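Local coordinates for protein 2-oxoglutarate carboxylase small subunit (Hydrogenobacter thermophilus, PDB 7KCT) that belongs to the biotin carboxylase-like family with an ATP-grasp fold and binds adenosine-5'-diphosphate, bicarbonate and magnesium, at residues K13-N18 with D76-V81; I22-I27 with E377-K382; T37-N42 with A48-M53; A85-Y90 with D315-Q320. All blocks are in the same frame, centred on the assembly; numbering follows the deposited sequence.

Contact 1 (K13-N18 with D76-V81)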
loop_
_atom_site.group_PDB
_atom_site.type_symbol
_atom_site.label_atom_id
_atom_site.label_comp_id
_atom_site.label_asym_id
_atom_site.label_seq_id
_atom_site.Cartn_x
_atom_site.Cartn_y
_atom_site.Cartn_z
ATOM N N LYS A 13 -0.015 -10.311 25.520
ATOM C CA LYS A 13 0.421 -8.933 25.509
ATOM C C LYS A 13 1.920 -8.789 25.161
ATOM O O LYS A 13 2.709 -9.533 25.655
ATOM C CB LYS A 13 0.143 -8.297 26.861
ATOM C CG LYS A 13 0.482 -6.833 26.957
ATOM C CD LYS A 13 0.230 -6.256 28.323
ATOM C CE LYS A 13 -1.230 -6.296 28.672
ATOM N NZ LYS A 13 -1.531 -5.484 29.845
ATOM N N VAL A 14 2.265 -7.840 24.289
ATOM C CA VAL A 14 3.645 -7.600 23.869
ATOM C C VAL A 14 3.962 -6.135 24.147
ATOM O O VAL A 14 3.181 -5.241 23.771
ATOM C CB VAL A 14 3.859 -7.911 22.372
ATOM C CG1 VAL A 14 5.245 -7.433 21.875
ATOM C CG2 VAL A 14 3.637 -9.343 22.100
ATOM N N LEU A 15 5.114 -5.891 24.758
ATOM C CA LEU A 15 5.697 -4.559 24.893
ATOM C C LEU A 15 6.689 -4.297 23.744
ATOM O O LEU A 15 7.550 -5.139 23.426
ATOM C CB LEU A 15 6.354 -4.453 26.258
ATOM C CG LEU A 15 6.926 -3.091 26.674
ATOM C CD1 LEU A 15 7.057 -2.867 28.192
ATOM C CD2 LEU A 15 8.286 -2.777 26.037
ATOM N N VAL A 16 6.537 -3.135 23.100
ATOM C CA VAL A 16 7.350 -2.722 21.961
ATOM C C VAL A 16 8.365 -1.732 22.513
ATOM O O VAL A 16 7.994 -0.633 22.930
ATOM C CB VAL A 16 6.470 -2.083 20.882
ATOM C CG1 VAL A 16 7.302 -1.676 19.733
ATOM C CG2 VAL A 16 5.324 -3.055 20.470
ATOM N N ALA A 17 9.636 -2.107 22.587
ATOM C CA ALA A 17 10.638 -1.245 23.229
ATOM C C ALA A 17 11.322 -0.367 22.176
ATOM O O ALA A 17 12.493 -0.543 21.831
ATOM C CB ALA A 17 11.647 -2.082 24.001
ATOM N N ASN A 18 10.537 0.508 21.556
ATOM C CA ASN A 18 11.035 1.319 20.440
ATOM C C ASN A 18 10.008 2.402 20.103
ATOM O O ASN A 18 9.066 2.625 20.872
ATOM C CB ASN A 18 11.364 0.453 19.229
ATOM C CG ASN A 18 12.550 1.002 18.432
ATOM O OD1 ASN A 18 12.558 2.156 17.976
ATOM N ND2 ASN A 18 13.542 0.172 18.252
ATOM N N ASP A 76 11.373 -4.449 33.865
ATOM C CA ASP A 76 10.520 -4.280 35.031
ATOM C C ASP A 76 9.113 -3.846 34.626
ATOM O O ASP A 76 8.129 -4.295 35.219
ATOM C CB ASP A 76 11.100 -3.235 35.978
ATOM C CG ASP A 76 12.195 -3.788 36.894
ATOM O OD1 ASP A 76 12.446 -5.018 36.881
ATOM O OD2 ASP A 76 12.812 -2.975 37.624
ATOM N N LEU A 77 9.002 -2.913 33.679
ATOM C CA LEU A 77 7.662 -2.463 33.266
ATOM C C LEU A 77 6.882 -3.598 32.639
ATOM O O LEU A 77 5.686 -3.757 32.895
ATOM C CB LEU A 77 7.733 -1.296 32.280
ATOM C CG LEU A 77 6.455 -0.775 31.630
ATOM C CD1 LEU A 77 5.593 -0.096 32.685
ATOM C CD2 LEU A 77 6.850 0.195 30.508
ATOM N N ALA A 78 7.542 -4.386 31.795
ATOM C CA ALA A 78 6.892 -5.514 31.165
ATOM C C ALA A 78 6.339 -6.460 32.214
ATOM O O ALA A 78 5.206 -6.939 32.093
ATOM C CB ALA A 78 7.881 -6.262 30.260
ATOM N N LEU A 79 7.105 -6.713 33.274
ATOM C CA LEU A 79 6.585 -7.536 34.361
ATOM C C LEU A 79 5.372 -6.893 35.051
ATOM O O LEU A 79 4.389 -7.583 35.347
ATOM C CB LEU A 79 7.691 -7.824 35.375
ATOM C CG LEU A 79 8.843 -8.742 34.958
ATOM C CD1 LEU A 79 9.912 -8.752 36.081
ATOM C CD2 LEU A 79 8.303 -10.127 34.639
ATOM N N GLU A 80 5.432 -5.588 35.332
ATOM C CA GLU A 80 4.353 -4.897 36.059
ATOM C C GLU A 80 3.022 -4.915 35.308
ATOM O O GLU A 80 1.948 -4.918 35.931
ATOM C CB GLU A 80 4.754 -3.427 36.339
ATOM C CG GLU A 80 5.968 -3.258 37.296
ATOM C CD GLU A 80 6.751 -1.932 37.120
ATOM O OE1 GLU A 80 6.368 -1.057 36.305
ATOM O OE2 GLU A 80 7.789 -1.776 37.807
ATOM N N VAL A 81 3.045 -4.823 33.976
ATOM C CA VAL A 81 1.795 -4.788 33.212
ATOM C C VAL A 81 1.396 -6.146 32.665
ATOM O O VAL A 81 0.392 -6.248 31.957
ATOM C CB VAL A 81 1.860 -3.755 32.067
ATOM C CG1 VAL A 81 2.308 -2.394 32.593
ATOM C CG2 VAL A 81 2.763 -4.206 30.957
#
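Lys13 and Leu15 reach toward the helix side by turning CG opposite their own backbone nitrogens, with chi1 of Lys13 at -177°; the lysine chain then bends at chi3 (-64°), which swings its ammonium group over to Val81. There NZ donates to the carbonyl oxygen of Val81 at 3.0 Å. The approach is nearly end-on, with a C=O...NZ angle of 157° and only a slight tilt out of the carbonyl plane. The amine has a second, charged partner in Glu56, so NZ is shared between a backbone oxygen and a carboxylate. Lower down the same chain, Lys13 CD lies 4.2 Å from Val81 CG2, the two side chains crossing at about a right angle.

Lys13 and Leu15 sit on strand 13-16 at the middle of the parallel sheet of a Rossmann-like domain. Helix 71-81, on the crossover from strand 56-59 to strand 85-87, runs roughly antiparallel to the strand and covers this face, while Val14 and Val16 turn to helix 20-32 on the opposite one.

Leu15 makes the apolar half of the contact with one methyl. Its CD1 touches Leu77 CD2 at 3.8 Å, across the line of that leucine, and also meets Ala78 CB at 4.1 Å. The small alanine lets the backbones come close, with Leu15 CA only 6.5 Å from Ala78 CA. Leu77 continues outward onto Ile40 and Tyr58, and Val81 onto Val38, carrying the same helix face across strand 36-41 and on to the edge strand 56-59.

Contact 2 (I22-I27 with E377-K382)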
loop_
_atom_site.group_PDB
_atom_site.type_symbol
_atom_site.label_atom_id
_atom_site.label_comp_id
_atom_site.label_asym_id
_atom_site.label_seq_id
_atom_site.Cartn_x
_atom_site.Cartn_y
_atom_site.Cartn_z
ATOM N N ILE A 22 9.001 1.937 13.229
ATOM C CA ILE A 22 9.149 0.510 13.524
ATOM C C ILE A 22 8.233 0.129 14.684
ATOM O O ILE A 22 7.709 -0.988 14.732
ATOM C CB ILE A 22 10.641 0.181 13.774
ATOM C CG1 ILE A 22 10.856 -1.319 13.903
ATOM C CG2 ILE A 22 11.194 0.836 15.059
ATOM C CD1 ILE A 22 10.464 -2.146 12.685
ATOM N N ALA A 23 8.019 1.031 15.641
ATOM C CA ALA A 23 7.092 0.677 16.702
ATOM C C ALA A 23 5.689 0.531 16.116
ATOM O O ALA A 23 4.980 -0.434 16.441
ATOM C CB ALA A 23 7.149 1.694 17.846
ATOM N N CYS A 24 5.326 1.390 15.147
ATOM C CA CYS A 24 4.025 1.253 14.498
ATOM C C CYS A 24 3.918 -0.042 13.710
ATOM O O CYS A 24 2.879 -0.716 13.756
ATOM C CB CYS A 24 3.740 2.459 13.597
ATOM S SG CYS A 24 3.537 4.015 14.551
ATOM N N ARG A 25 4.974 -0.400 12.991
ATOM C CA ARG A 25 5.029 -1.650 12.231
ATOM C C ARG A 25 4.825 -2.864 13.119
ATOM O O ARG A 25 4.094 -3.803 12.762
ATOM C CB ARG A 25 6.385 -1.710 11.512
ATOM C CG ARG A 25 6.721 -3.072 10.941
ATOM C CD ARG A 25 5.974 -3.290 9.645
ATOM N NE ARG A 25 6.215 -4.581 9.006
ATOM C CZ ARG A 25 5.456 -5.651 9.163
ATOM N NH1 ARG A 25 4.407 -5.619 9.987
ATOM N NH2 ARG A 25 5.747 -6.749 8.464
ATOM N N VAL A 26 5.480 -2.889 14.268
ATOM C CA VAL A 26 5.292 -4.003 15.185
ATOM C C VAL A 26 3.890 -3.984 15.795
ATOM O O VAL A 26 3.249 -5.033 15.933
ATOM C CB VAL A 26 6.392 -3.967 16.264
ATOM C CG1 VAL A 26 6.118 -4.988 17.355
ATOM C CG2 VAL A 26 7.799 -4.203 15.607
ATOM N N ILE A 27 3.417 -2.809 16.229
ATOM C CA ILE A 27 2.075 -2.707 16.794
ATOM C C ILE A 27 1.037 -3.233 15.827
ATOM O O ILE A 27 0.098 -3.927 16.229
ATOM C CB ILE A 27 1.732 -1.271 17.235
ATOM C CG1 ILE A 27 2.545 -0.931 18.454
ATOM C CG2 ILE A 27 0.208 -1.165 17.535
ATOM C CD1 ILE A 27 2.627 0.505 18.787
ATOM N N GLU A 377 5.319 3.198 5.142
ATOM C CA GLU A 377 5.594 2.962 6.560
ATOM C C GLU A 377 5.926 4.315 7.193
ATOM O O GLU A 377 6.941 4.938 6.860
ATOM C CB GLU A 377 6.735 1.965 6.753
ATOM C CG GLU A 377 6.470 0.598 6.127
ATOM C CD GLU A 377 5.602 -0.353 6.995
ATOM O OE1 GLU A 377 5.468 -0.183 8.261
ATOM O OE2 GLU A 377 5.051 -1.296 6.380
ATOM N N HIS A 378 5.078 4.780 8.106
ATOM C CA HIS A 378 5.284 6.137 8.590
ATOM C C HIS A 378 4.580 6.332 9.932
ATOM O O HIS A 378 3.660 5.586 10.305
ATOM C CB HIS A 378 4.803 7.166 7.534
ATOM C CG HIS A 378 3.329 7.362 7.510
ATOM N ND1 HIS A 378 2.742 8.613 7.567
ATOM C CD2 HIS A 378 2.310 6.467 7.501
ATOM C CE1 HIS A 378 1.426 8.473 7.605
ATOM N NE2 HIS A 378 1.139 7.183 7.549
ATOM N N ALA A 379 5.031 7.341 10.665
ATOM C CA ALA A 379 4.403 7.632 11.940
ATOM C C ALA A 379 4.104 9.113 12.087
ATOM O O ALA A 379 4.072 9.626 13.209
ATOM C CB ALA A 379 5.264 7.143 13.109
ATOM N N SER A 380 3.859 9.793 10.979
ATOM C CA SER A 380 3.794 11.244 10.925
ATOM C C SER A 380 2.431 11.747 10.479
ATOM O O SER A 380 1.669 11.045 9.819
ATOM C CB SER A 380 4.848 11.815 9.965
ATOM O OG SER A 380 6.120 11.706 10.562
ATOM N N SER A 381 2.162 12.982 10.897
ATOM C CA SER A 381 0.974 13.775 10.654
ATOM C C SER A 381 1.398 15.238 10.704
ATOM O O SER A 381 2.451 15.581 11.251
ATOM C CB SER A 381 -0.121 13.558 11.714
ATOM O OG SER A 381 -0.791 12.330 11.551
ATOM N N LYS A 382 0.529 16.119 10.224
ATOM C CA LYS A 382 0.780 17.534 10.464
ATOM C C LYS A 382 1.085 17.747 11.947
ATOM O O LYS A 382 0.394 17.207 12.825
ATOM C CB LYS A 382 -0.416 18.375 10.045
ATOM C CG LYS A 382 -0.328 19.795 10.608
ATOM C CD LYS A 382 -0.878 20.828 9.699
ATOM C CE LYS A 382 -0.909 22.202 10.382
ATOM N NZ LYS A 382 -1.572 23.231 9.515
#
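Two apolar groups meet first: Cys24 SG rests against Ala379 CB at 3.9 Å, reaching from helix 20-32 to the chain that follows Glu377. This is a plain van der Waals touch between a buried thiol and a methyl.

The second kind of contact is polar against aliphatic. Glu377 bends at chi2 (-82°) so that its carboxylate comes to lie beside the methylenes of Arg25: OE1 is 3.4 Å from Arg25 CD and 3.7 Å from Arg25 CB. The two side chains cross obliquely, their flat ends turned 39° against each other.

Charge is the third element, and it acts without a directed bond. Glu377 OE2 stands 4.4 Å from Arg25 NE, well out of the guanidinium plane, where no N-H points at it. Each end has its stronger partner in another direction. Arg25 NH2 forms salt bridges with Glu309 and Asp315, and its NE bonds to His305; Glu377 OE2 pairs with Arg375. Next in the chain, His378 stacks on Tyr367 of the second subunit, which puts this junction beside the dimer interface.

Helix 20-32 of the N-terminal domain is thus joined to the C-terminal domain by packing and by a charge network around the buried Arg25 and Glu377. With the directed bonds made to other partners, the negative Glu377 probably offsets the closeness of two positive groups, Arg25 and Arg375.

Contact 3 (T37-N42 with A48-M53)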
loop_
_atom_site.group_PDB
_atom_site.type_symbol
_atom_site.label_atom_id
_atom_site.label_comp_id
_atom_site.label_asym_id
_atom_site.label_seq_id
_atom_site.Cartn_x
_atom_site.Cartn_y
_atom_site.Cartn_z
ATOM N N THR A 37 -1.030 -4.444 23.093
ATOM C CA THR A 37 0.273 -3.815 22.897
ATOM C C THR A 37 0.523 -2.763 23.977
ATOM O O THR A 37 -0.408 -2.095 24.464
ATOM C CB THR A 37 0.391 -3.124 21.529
ATOM O OG1 THR A 37 -0.653 -2.148 21.434
ATOM C CG2 THR A 37 0.285 -4.111 20.367
ATOM N N VAL A 38 1.800 -2.605 24.314
ATOM C CA VAL A 38 2.294 -1.666 25.307
ATOM C C VAL A 38 3.340 -0.813 24.633
ATOM O O VAL A 38 4.297 -1.356 24.060
ATOM C CB VAL A 38 2.948 -2.364 26.518
ATOM C CG1 VAL A 38 3.378 -1.350 27.553
ATOM C CG2 VAL A 38 2.016 -3.397 27.173
ATOM N N ALA A 39 3.179 0.504 24.705
ATOM C CA ALA A 39 4.195 1.415 24.185
ATOM C C ALA A 39 4.939 2.125 25.311
ATOM O O ALA A 39 4.449 2.251 26.441
ATOM C CB ALA A 39 3.544 2.430 23.231
ATOM N N ILE A 40 6.154 2.590 24.996
ATOM C CA ILE A 40 6.912 3.428 25.928
ATOM C C ILE A 40 7.280 4.705 25.197
ATOM O O ILE A 40 7.409 4.710 23.969
ATOM C CB ILE A 40 8.185 2.733 26.483
ATOM C CG1 ILE A 40 9.122 2.274 25.357
ATOM C CG2 ILE A 40 7.816 1.558 27.383
ATOM C CD1 ILE A 40 10.484 1.719 25.824
ATOM N N TYR A 41 7.449 5.800 25.946
ATOM C CA TYR A 41 7.776 7.040 25.279
ATOM C C TYR A 41 8.394 8.027 26.245
ATOM O O TYR A 41 8.254 7.911 27.464
ATOM C CB TYR A 41 6.546 7.693 24.600
ATOM C CG TYR A 41 5.452 8.118 25.538
ATOM C CD1 TYR A 41 4.587 7.190 26.092
ATOM C CD2 TYR A 41 5.250 9.467 25.844
ATOM C CE1 TYR A 41 3.594 7.567 26.966
ATOM C CE2 TYR A 41 4.241 9.858 26.711
ATOM C CZ TYR A 41 3.445 8.900 27.276
ATOM O OH TYR A 41 2.440 9.252 28.097
ATOM N N ASN A 42 9.074 9.003 25.662
ATOM C CA ASN A 42 9.598 10.130 26.433
ATOM C C ASN A 42 8.603 11.275 26.420
ATOM O O ASN A 42 7.863 11.478 25.448
ATOM C CB ASN A 42 10.940 10.582 25.848
ATOM C CG ASN A 42 11.659 11.599 26.726
ATOM O OD1 ASN A 42 11.397 12.800 26.627
ATOM N ND2 ASN A 42 12.512 11.114 27.620
ATOM N N ALA A 48 3.198 11.136 20.107
ATOM C CA ALA A 48 3.707 10.194 19.111
ATOM C C ALA A 48 2.608 9.251 18.632
ATOM O O ALA A 48 1.736 8.834 19.402
ATOM C CB ALA A 48 4.850 9.358 19.677
ATOM N N ARG A 49 2.680 8.906 17.350
ATOM C CA ARG A 49 1.713 7.985 16.756
ATOM C C ARG A 49 1.767 6.588 17.379
ATOM O O ARG A 49 0.719 5.951 17.565
ATOM C CB ARG A 49 1.958 7.926 15.254
ATOM C CG ARG A 49 1.040 6.999 14.549
ATOM C CD ARG A 49 -0.422 7.351 14.756
ATOM N NE ARG A 49 -0.686 8.792 14.661
ATOM C CZ ARG A 49 -1.862 9.380 14.922
ATOM N NH1 ARG A 49 -2.924 8.685 15.348
ATOM N NH2 ARG A 49 -1.956 10.699 14.824
ATOM N N HIS A 50 2.973 6.078 17.721
ATOM C CA HIS A 50 3.023 4.748 18.320
ATOM C C HIS A 50 2.333 4.714 19.673
ATOM O O HIS A 50 1.762 3.690 20.032
ATOM C CB HIS A 50 4.469 4.241 18.431
ATOM C CG HIS A 50 5.320 4.882 19.505
ATOM N ND1 HIS A 50 5.947 6.099 19.348
ATOM C CD2 HIS A 50 5.741 4.403 20.693
ATOM C CE1 HIS A 50 6.678 6.361 20.416
ATOM N NE2 HIS A 50 6.603 5.322 21.225
ATOM N N VAL A 51 2.354 5.836 20.413
ATOM C CA VAL A 51 1.619 5.965 21.675
ATOM C C VAL A 51 0.105 5.943 21.447
ATOM O O VAL A 51 -0.622 5.330 22.224
ATOM C CB VAL A 51 2.067 7.237 22.427
ATOM C CG1 VAL A 51 1.157 7.541 23.697
ATOM C CG2 VAL A 51 3.561 7.125 22.775
ATOM N N LYS A 52 -0.394 6.594 20.387
ATOM C CA LYS A 52 -1.833 6.545 20.108
ATOM C C LYS A 52 -2.289 5.154 19.659
ATOM O O LYS A 52 -3.389 4.705 20.022
ATOM C CB LYS A 52 -2.191 7.586 19.048
ATOM C CG LYS A 52 -2.233 9.014 19.578
ATOM C CD LYS A 52 -2.079 10.057 18.447
ATOM C CE LYS A 52 -2.528 11.460 18.905
ATOM N NZ LYS A 52 -4.065 11.580 18.819
ATOM N N MET A 53 -1.458 4.448 18.894
ATOM C CA MET A 53 -1.858 3.154 18.337
ATOM C C MET A 53 -1.843 2.054 19.393
ATOM O O MET A 53 -2.657 1.135 19.319
ATOM C CB MET A 53 -0.914 2.722 17.198
ATOM C CG MET A 53 -1.125 3.314 15.846
ATOM S SD MET A 53 0.047 2.690 14.542
ATOM C CE MET A 53 -0.164 0.961 14.588
#
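His50 and Ile40 make the one hydrogen bond of the contact: NE2 donates to the Ile40 carbonyl oxygen at 2.9 Å, with an N-H...O angle of 158°. The oxygen lies at the ring edge, close to the imidazole plane, whereas the donor is tilted 24° from the carbonyl plane. Ala39 CB fits close by, 3.9 Å from His50 CD2.

Next to it, Val51 works on Tyr41 with both methyls. CG2 presses on the root of the aromatic side chain, 3.5 Å from Tyr41 CD1, and CG1 stands over one ring face near the rim, 4.1 Å from Tyr41 CE1. Val51 CG2 also lies over one face of the His50 ring, toward its rim.

These elements are the first two of a beta-alpha-beta unit, in which the short helix 49-53 packs back on strand 36-41 before strand 56-59 joins the same parallel sheet beside it.

What sets the imidazole is the first torsion of His50, chi1 74°, which places CG between backbone N and carbonyl carbon; Ala23 of helix 20-32 and Arg19 pack against the side chain. On the outer side of helix 49-53, Arg49 and Lys52 form salt bridges with Glu419 of the second subunit.

Contact 4 (A85-Y90 with D315-Q320). With ADP (adenosine-5'-diphosphate), chain D.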
loop_
_atom_site.group_PDB
_atom_site.type_symbol
_atom_site.label_atom_id
_atom_site.label_comp_id
_atom_site.label_asym_id
_atom_site.label_seq_id
_atom_site.Cartn_x
_atom_site.Cartn_y
_atom_site.Cartn_z
ATOM N N ALA A 85 6.163 -10.747 26.407
ATOM C CA ALA A 85 7.207 -10.694 25.405
ATOM C C ALA A 85 7.480 -9.244 25.061
ATOM O O ALA A 85 6.616 -8.374 25.224
ATOM C CB ALA A 85 6.823 -11.479 24.130
ATOM N N ILE A 86 8.706 -9.001 24.600
ATOM C CA ILE A 86 9.197 -7.676 24.240
ATOM C C ILE A 86 9.751 -7.738 22.832
ATOM O O ILE A 86 10.579 -8.609 22.519
ATOM C CB ILE A 86 10.287 -7.160 25.195
ATOM C CG1 ILE A 86 9.755 -6.902 26.592
ATOM C CG2 ILE A 86 10.924 -5.806 24.751
ATOM C CD1 ILE A 86 10.760 -6.416 27.594
ATOM N N HIS A 87 9.304 -6.819 21.979
ATOM C CA HIS A 87 9.912 -6.696 20.673
ATOM C C HIS A 87 10.830 -5.476 20.662
ATOM O O HIS A 87 10.339 -4.368 20.932
ATOM C CB HIS A 87 8.843 -6.585 19.571
ATOM C CG HIS A 87 9.403 -6.819 18.203
ATOM N ND1 HIS A 87 10.504 -6.137 17.755
ATOM C CD2 HIS A 87 9.021 -7.624 17.185
ATOM C CE1 HIS A 87 10.797 -6.527 16.531
ATOM N NE2 HIS A 87 9.912 -7.428 16.162
ATOM N N PRO A 88 12.143 -5.596 20.419
ATOM C CA PRO A 88 13.035 -4.427 20.508
ATOM C C PRO A 88 13.119 -3.563 19.255
ATOM O O PRO A 88 13.818 -2.540 19.269
ATOM C CB PRO A 88 14.390 -5.075 20.778
ATOM C CG PRO A 88 14.380 -6.290 19.919
ATOM C CD PRO A 88 12.907 -6.804 20.043
ATOM N N GLY A 89 12.472 -3.946 18.166
ATOM C CA GLY A 89 12.619 -3.197 16.914
ATOM C C GLY A 89 14.027 -3.300 16.349
ATOM O O GLY A 89 14.644 -4.380 16.346
ATOM N N TYR A 90 14.569 -2.144 15.895
ATOM C CA TYR A 90 15.953 -2.039 15.433
ATOM C C TYR A 90 16.620 -0.864 16.133
ATOM O O TYR A 90 15.954 0.037 16.628
ATOM C CB TYR A 90 16.028 -1.906 13.877
ATOM C CG TYR A 90 15.217 -0.801 13.228
ATOM C CD1 TYR A 90 15.528 0.540 13.466
ATOM C CD2 TYR A 90 14.172 -1.090 12.363
ATOM C CE1 TYR A 90 14.815 1.557 12.857
ATOM C CE2 TYR A 90 13.442 -0.075 11.755
ATOM C CZ TYR A 90 13.756 1.240 12.044
ATOM O OH TYR A 90 13.090 2.282 11.456
ATOM N N ASP A 315 5.534 -12.146 5.607
ATOM C CA ASP A 315 5.466 -11.078 6.622
ATOM C C ASP A 315 6.495 -11.360 7.717
ATOM O O ASP A 315 6.265 -12.178 8.613
ATOM C CB ASP A 315 4.055 -11.010 7.182
ATOM C CG ASP A 315 3.869 -9.885 8.147
ATOM O OD1 ASP A 315 4.867 -9.479 8.812
ATOM O OD2 ASP A 315 2.703 -9.449 8.275
ATOM N N ILE A 316 7.665 -10.723 7.624
ATOM C CA ILE A 316 8.787 -11.081 8.495
ATOM C C ILE A 316 8.527 -10.727 9.966
ATOM O O ILE A 316 8.896 -11.484 10.879
ATOM C CB ILE A 316 10.065 -10.410 7.978
ATOM C CG1 ILE A 316 10.454 -10.930 6.598
ATOM C CG2 ILE A 316 11.147 -10.593 9.015
ATOM C CD1 ILE A 316 11.454 -9.939 5.885
ATOM N N VAL A 317 7.958 -9.556 10.237
ATOM C CA VAL A 317 7.716 -9.165 11.627
ATOM C C VAL A 317 6.673 -10.080 12.281
ATOM O O VAL A 317 6.820 -10.473 13.442
ATOM C CB VAL A 317 7.294 -7.687 11.694
ATOM C CG1 VAL A 317 6.952 -7.267 13.105
ATOM C CG2 VAL A 317 8.416 -6.802 11.199
ATOM N N LYS A 318 5.560 -10.348 11.592
ATOM C CA LYS A 318 4.585 -11.271 12.155
ATOM C C LYS A 318 5.242 -12.621 12.449
ATOM O O LYS A 318 4.975 -13.232 13.493
ATOM C CB LYS A 318 3.390 -11.417 11.210
ATOM C CG LYS A 318 2.186 -12.062 11.872
ATOM C CD LYS A 318 0.957 -12.151 10.976
ATOM C CE LYS A 318 0.301 -10.818 10.748
ATOM N NZ LYS A 318 -1.052 -10.993 10.108
ATOM N N TRP A 319 6.119 -13.100 11.541
ATOM C CA TRP A 319 6.813 -14.368 11.778
ATOM C C TRP A 319 7.761 -14.268 12.964
ATOM O O TRP A 319 7.864 -15.219 13.751
ATOM C CB TRP A 319 7.562 -14.852 10.498
ATOM C CG TRP A 319 6.615 -15.655 9.681
ATOM C CD1 TRP A 319 6.058 -15.312 8.478
ATOM C CD2 TRP A 319 6.033 -16.924 10.043
ATOM N NE1 TRP A 319 5.153 -16.264 8.096
ATOM C CE2 TRP A 319 5.149 -17.283 9.012
ATOM C CE3 TRP A 319 6.211 -17.806 11.121
ATOM C CZ2 TRP A 319 4.414 -18.482 9.035
ATOM C CZ3 TRP A 319 5.497 -18.994 11.136
ATOM C CH2 TRP A 319 4.606 -19.318 10.104
ATOM N N GLN A 320 8.468 -13.144 13.128
ATOM C CA GLN A 320 9.251 -12.980 14.343
ATOM C C GLN A 320 8.401 -13.320 15.563
ATOM O O GLN A 320 8.830 -14.041 16.462
ATOM C CB GLN A 320 9.792 -11.551 14.457
ATOM C CG GLN A 320 11.118 -11.237 13.749
ATOM C CD GLN A 320 11.527 -9.804 13.984
ATOM O OE1 GLN A 320 10.780 -8.861 13.652
ATOM N NE2 GLN A 320 12.651 -9.623 14.647
HETATM P PB ADP D . 19.626 -1.057 8.994
HETATM O O1B ADP D . 18.403 -1.587 9.720
HETATM O O2B ADP D . 19.890 -1.386 7.541
HETATM O O3B ADP D . 20.862 -0.935 9.827
HETATM P PA ADP D . 20.225 1.732 9.644
HETATM O O1A ADP D . 19.808 3.162 9.715
HETATM O O2A ADP D . 21.668 1.275 9.756
HETATM O O3A ADP D . 19.382 0.759 8.718
HETATM O "O5'" ADP D . 19.707 1.239 11.482
HETATM C "C5'" ADP D . 18.637 2.132 12.010
HETATM C "C4'" ADP D . 18.871 2.602 13.373
HETATM O "O4'" ADP D . 19.664 1.761 14.181
HETATM C "C3'" ADP D . 19.661 4.009 13.109
HETATM O "O3'" ADP D . 19.245 4.892 14.006
HETATM C "C2'" ADP D . 21.115 3.442 13.346
HETATM O "O2'" ADP D . 21.942 4.364 13.882
HETATM C "C1'" ADP D . 20.749 2.490 14.525
HETATM N N9 ADP D . 21.712 1.329 14.721
HETATM C C8 ADP D . 22.185 0.388 13.774
HETATM N N7 ADP D . 23.061 -0.508 14.300
HETATM C C5 ADP D . 23.126 -0.165 15.634
HETATM C C6 ADP D . 23.869 -0.725 16.691
HETATM N N6 ADP D . 24.691 -1.812 16.475
HETATM N N1 ADP D . 23.776 -0.196 17.955
HETATM C C2 ADP D . 22.946 0.908 18.068
HETATM N N3 ADP D . 22.180 1.554 17.152
HETATM C C4 ADP D . 22.296 0.969 15.922
HETATM O O HOH W 1 14.257 -7.063 15.557
#
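His87 reaches Gln320 with the NE2 end of its ring. From CB, the torsion chi1 (-165°) sets CG opposite the backbone nitrogen and carries the imidazole from the end of strand 85-87 toward helix 316-324, against Val26 of helix 20-32. On one side of the ring ND1 turns back to its own segment and accepts the backbone N-H of Gly89 at 3.0 Å, with the donor in the ring plane. CE1 runs alongside the amide, 3.7 Å from Gln320 OE1. At the far end NE2 donates to Gln320 OE1, also at 3.0 Å, with an N-H...O angle of 153°. Both nitrogens are therefore used in plane, which fixes the rotation of the ring. The acceptor is met less regularly: NE2 sits above the amide, 60° out of the carbonyl plane, and ring and amide planes stand almost perpendicular. Val317 CG1 adds a looser contact, 4.3 Å from His87 NE2.

The other arm of the same amide reaches the loop through water: Gln320 NE2 donates to it at 3.2 Å, and the water in turn donates to Gly89 O at 2.8 Å. At the start of helix 316-324 Asp315 is the N-cap: its OD1 accepts from Lys318 N at 3.0 Å, met from above the carboxylate plane.

Beyond Gly89 the chain enters the nucleotide site, where Tyr90 CD1 lies 3.8 Å from C5' of ADP and the tyrosine hydroxyl bonds to Glu21. The arrangement is an interdomain one: the loop after a strand of the Rossmann-like N-terminal domain lines the ADP pocket and is held to a helix of the ATP-grasp domain.

In the fold
Strand 13-16 opens the chain's first loop, which contact 1 closes when helix 71-81 returns to the sheet; contact 3 is nested inside it, a short local closure from strand 36-41 to helix 49-53. Contact 2 begins on helix 20-32, within the loop of contact 1, but ends at 377-382, so these two cross. Contact 4 starts after contact 1 has closed, on strand 85-87, and is completed by helix 316-324; contacts 3 and 4 both lie within the span of contact 2. Contacts 1, 3 and 4 share the N-terminal parallel sheet; contact 4 ties it to the ATP-grasp domain, contact 2 its helix 20-32 to the C-terminal domain, and a salt bridge joins contacts 2 and 4.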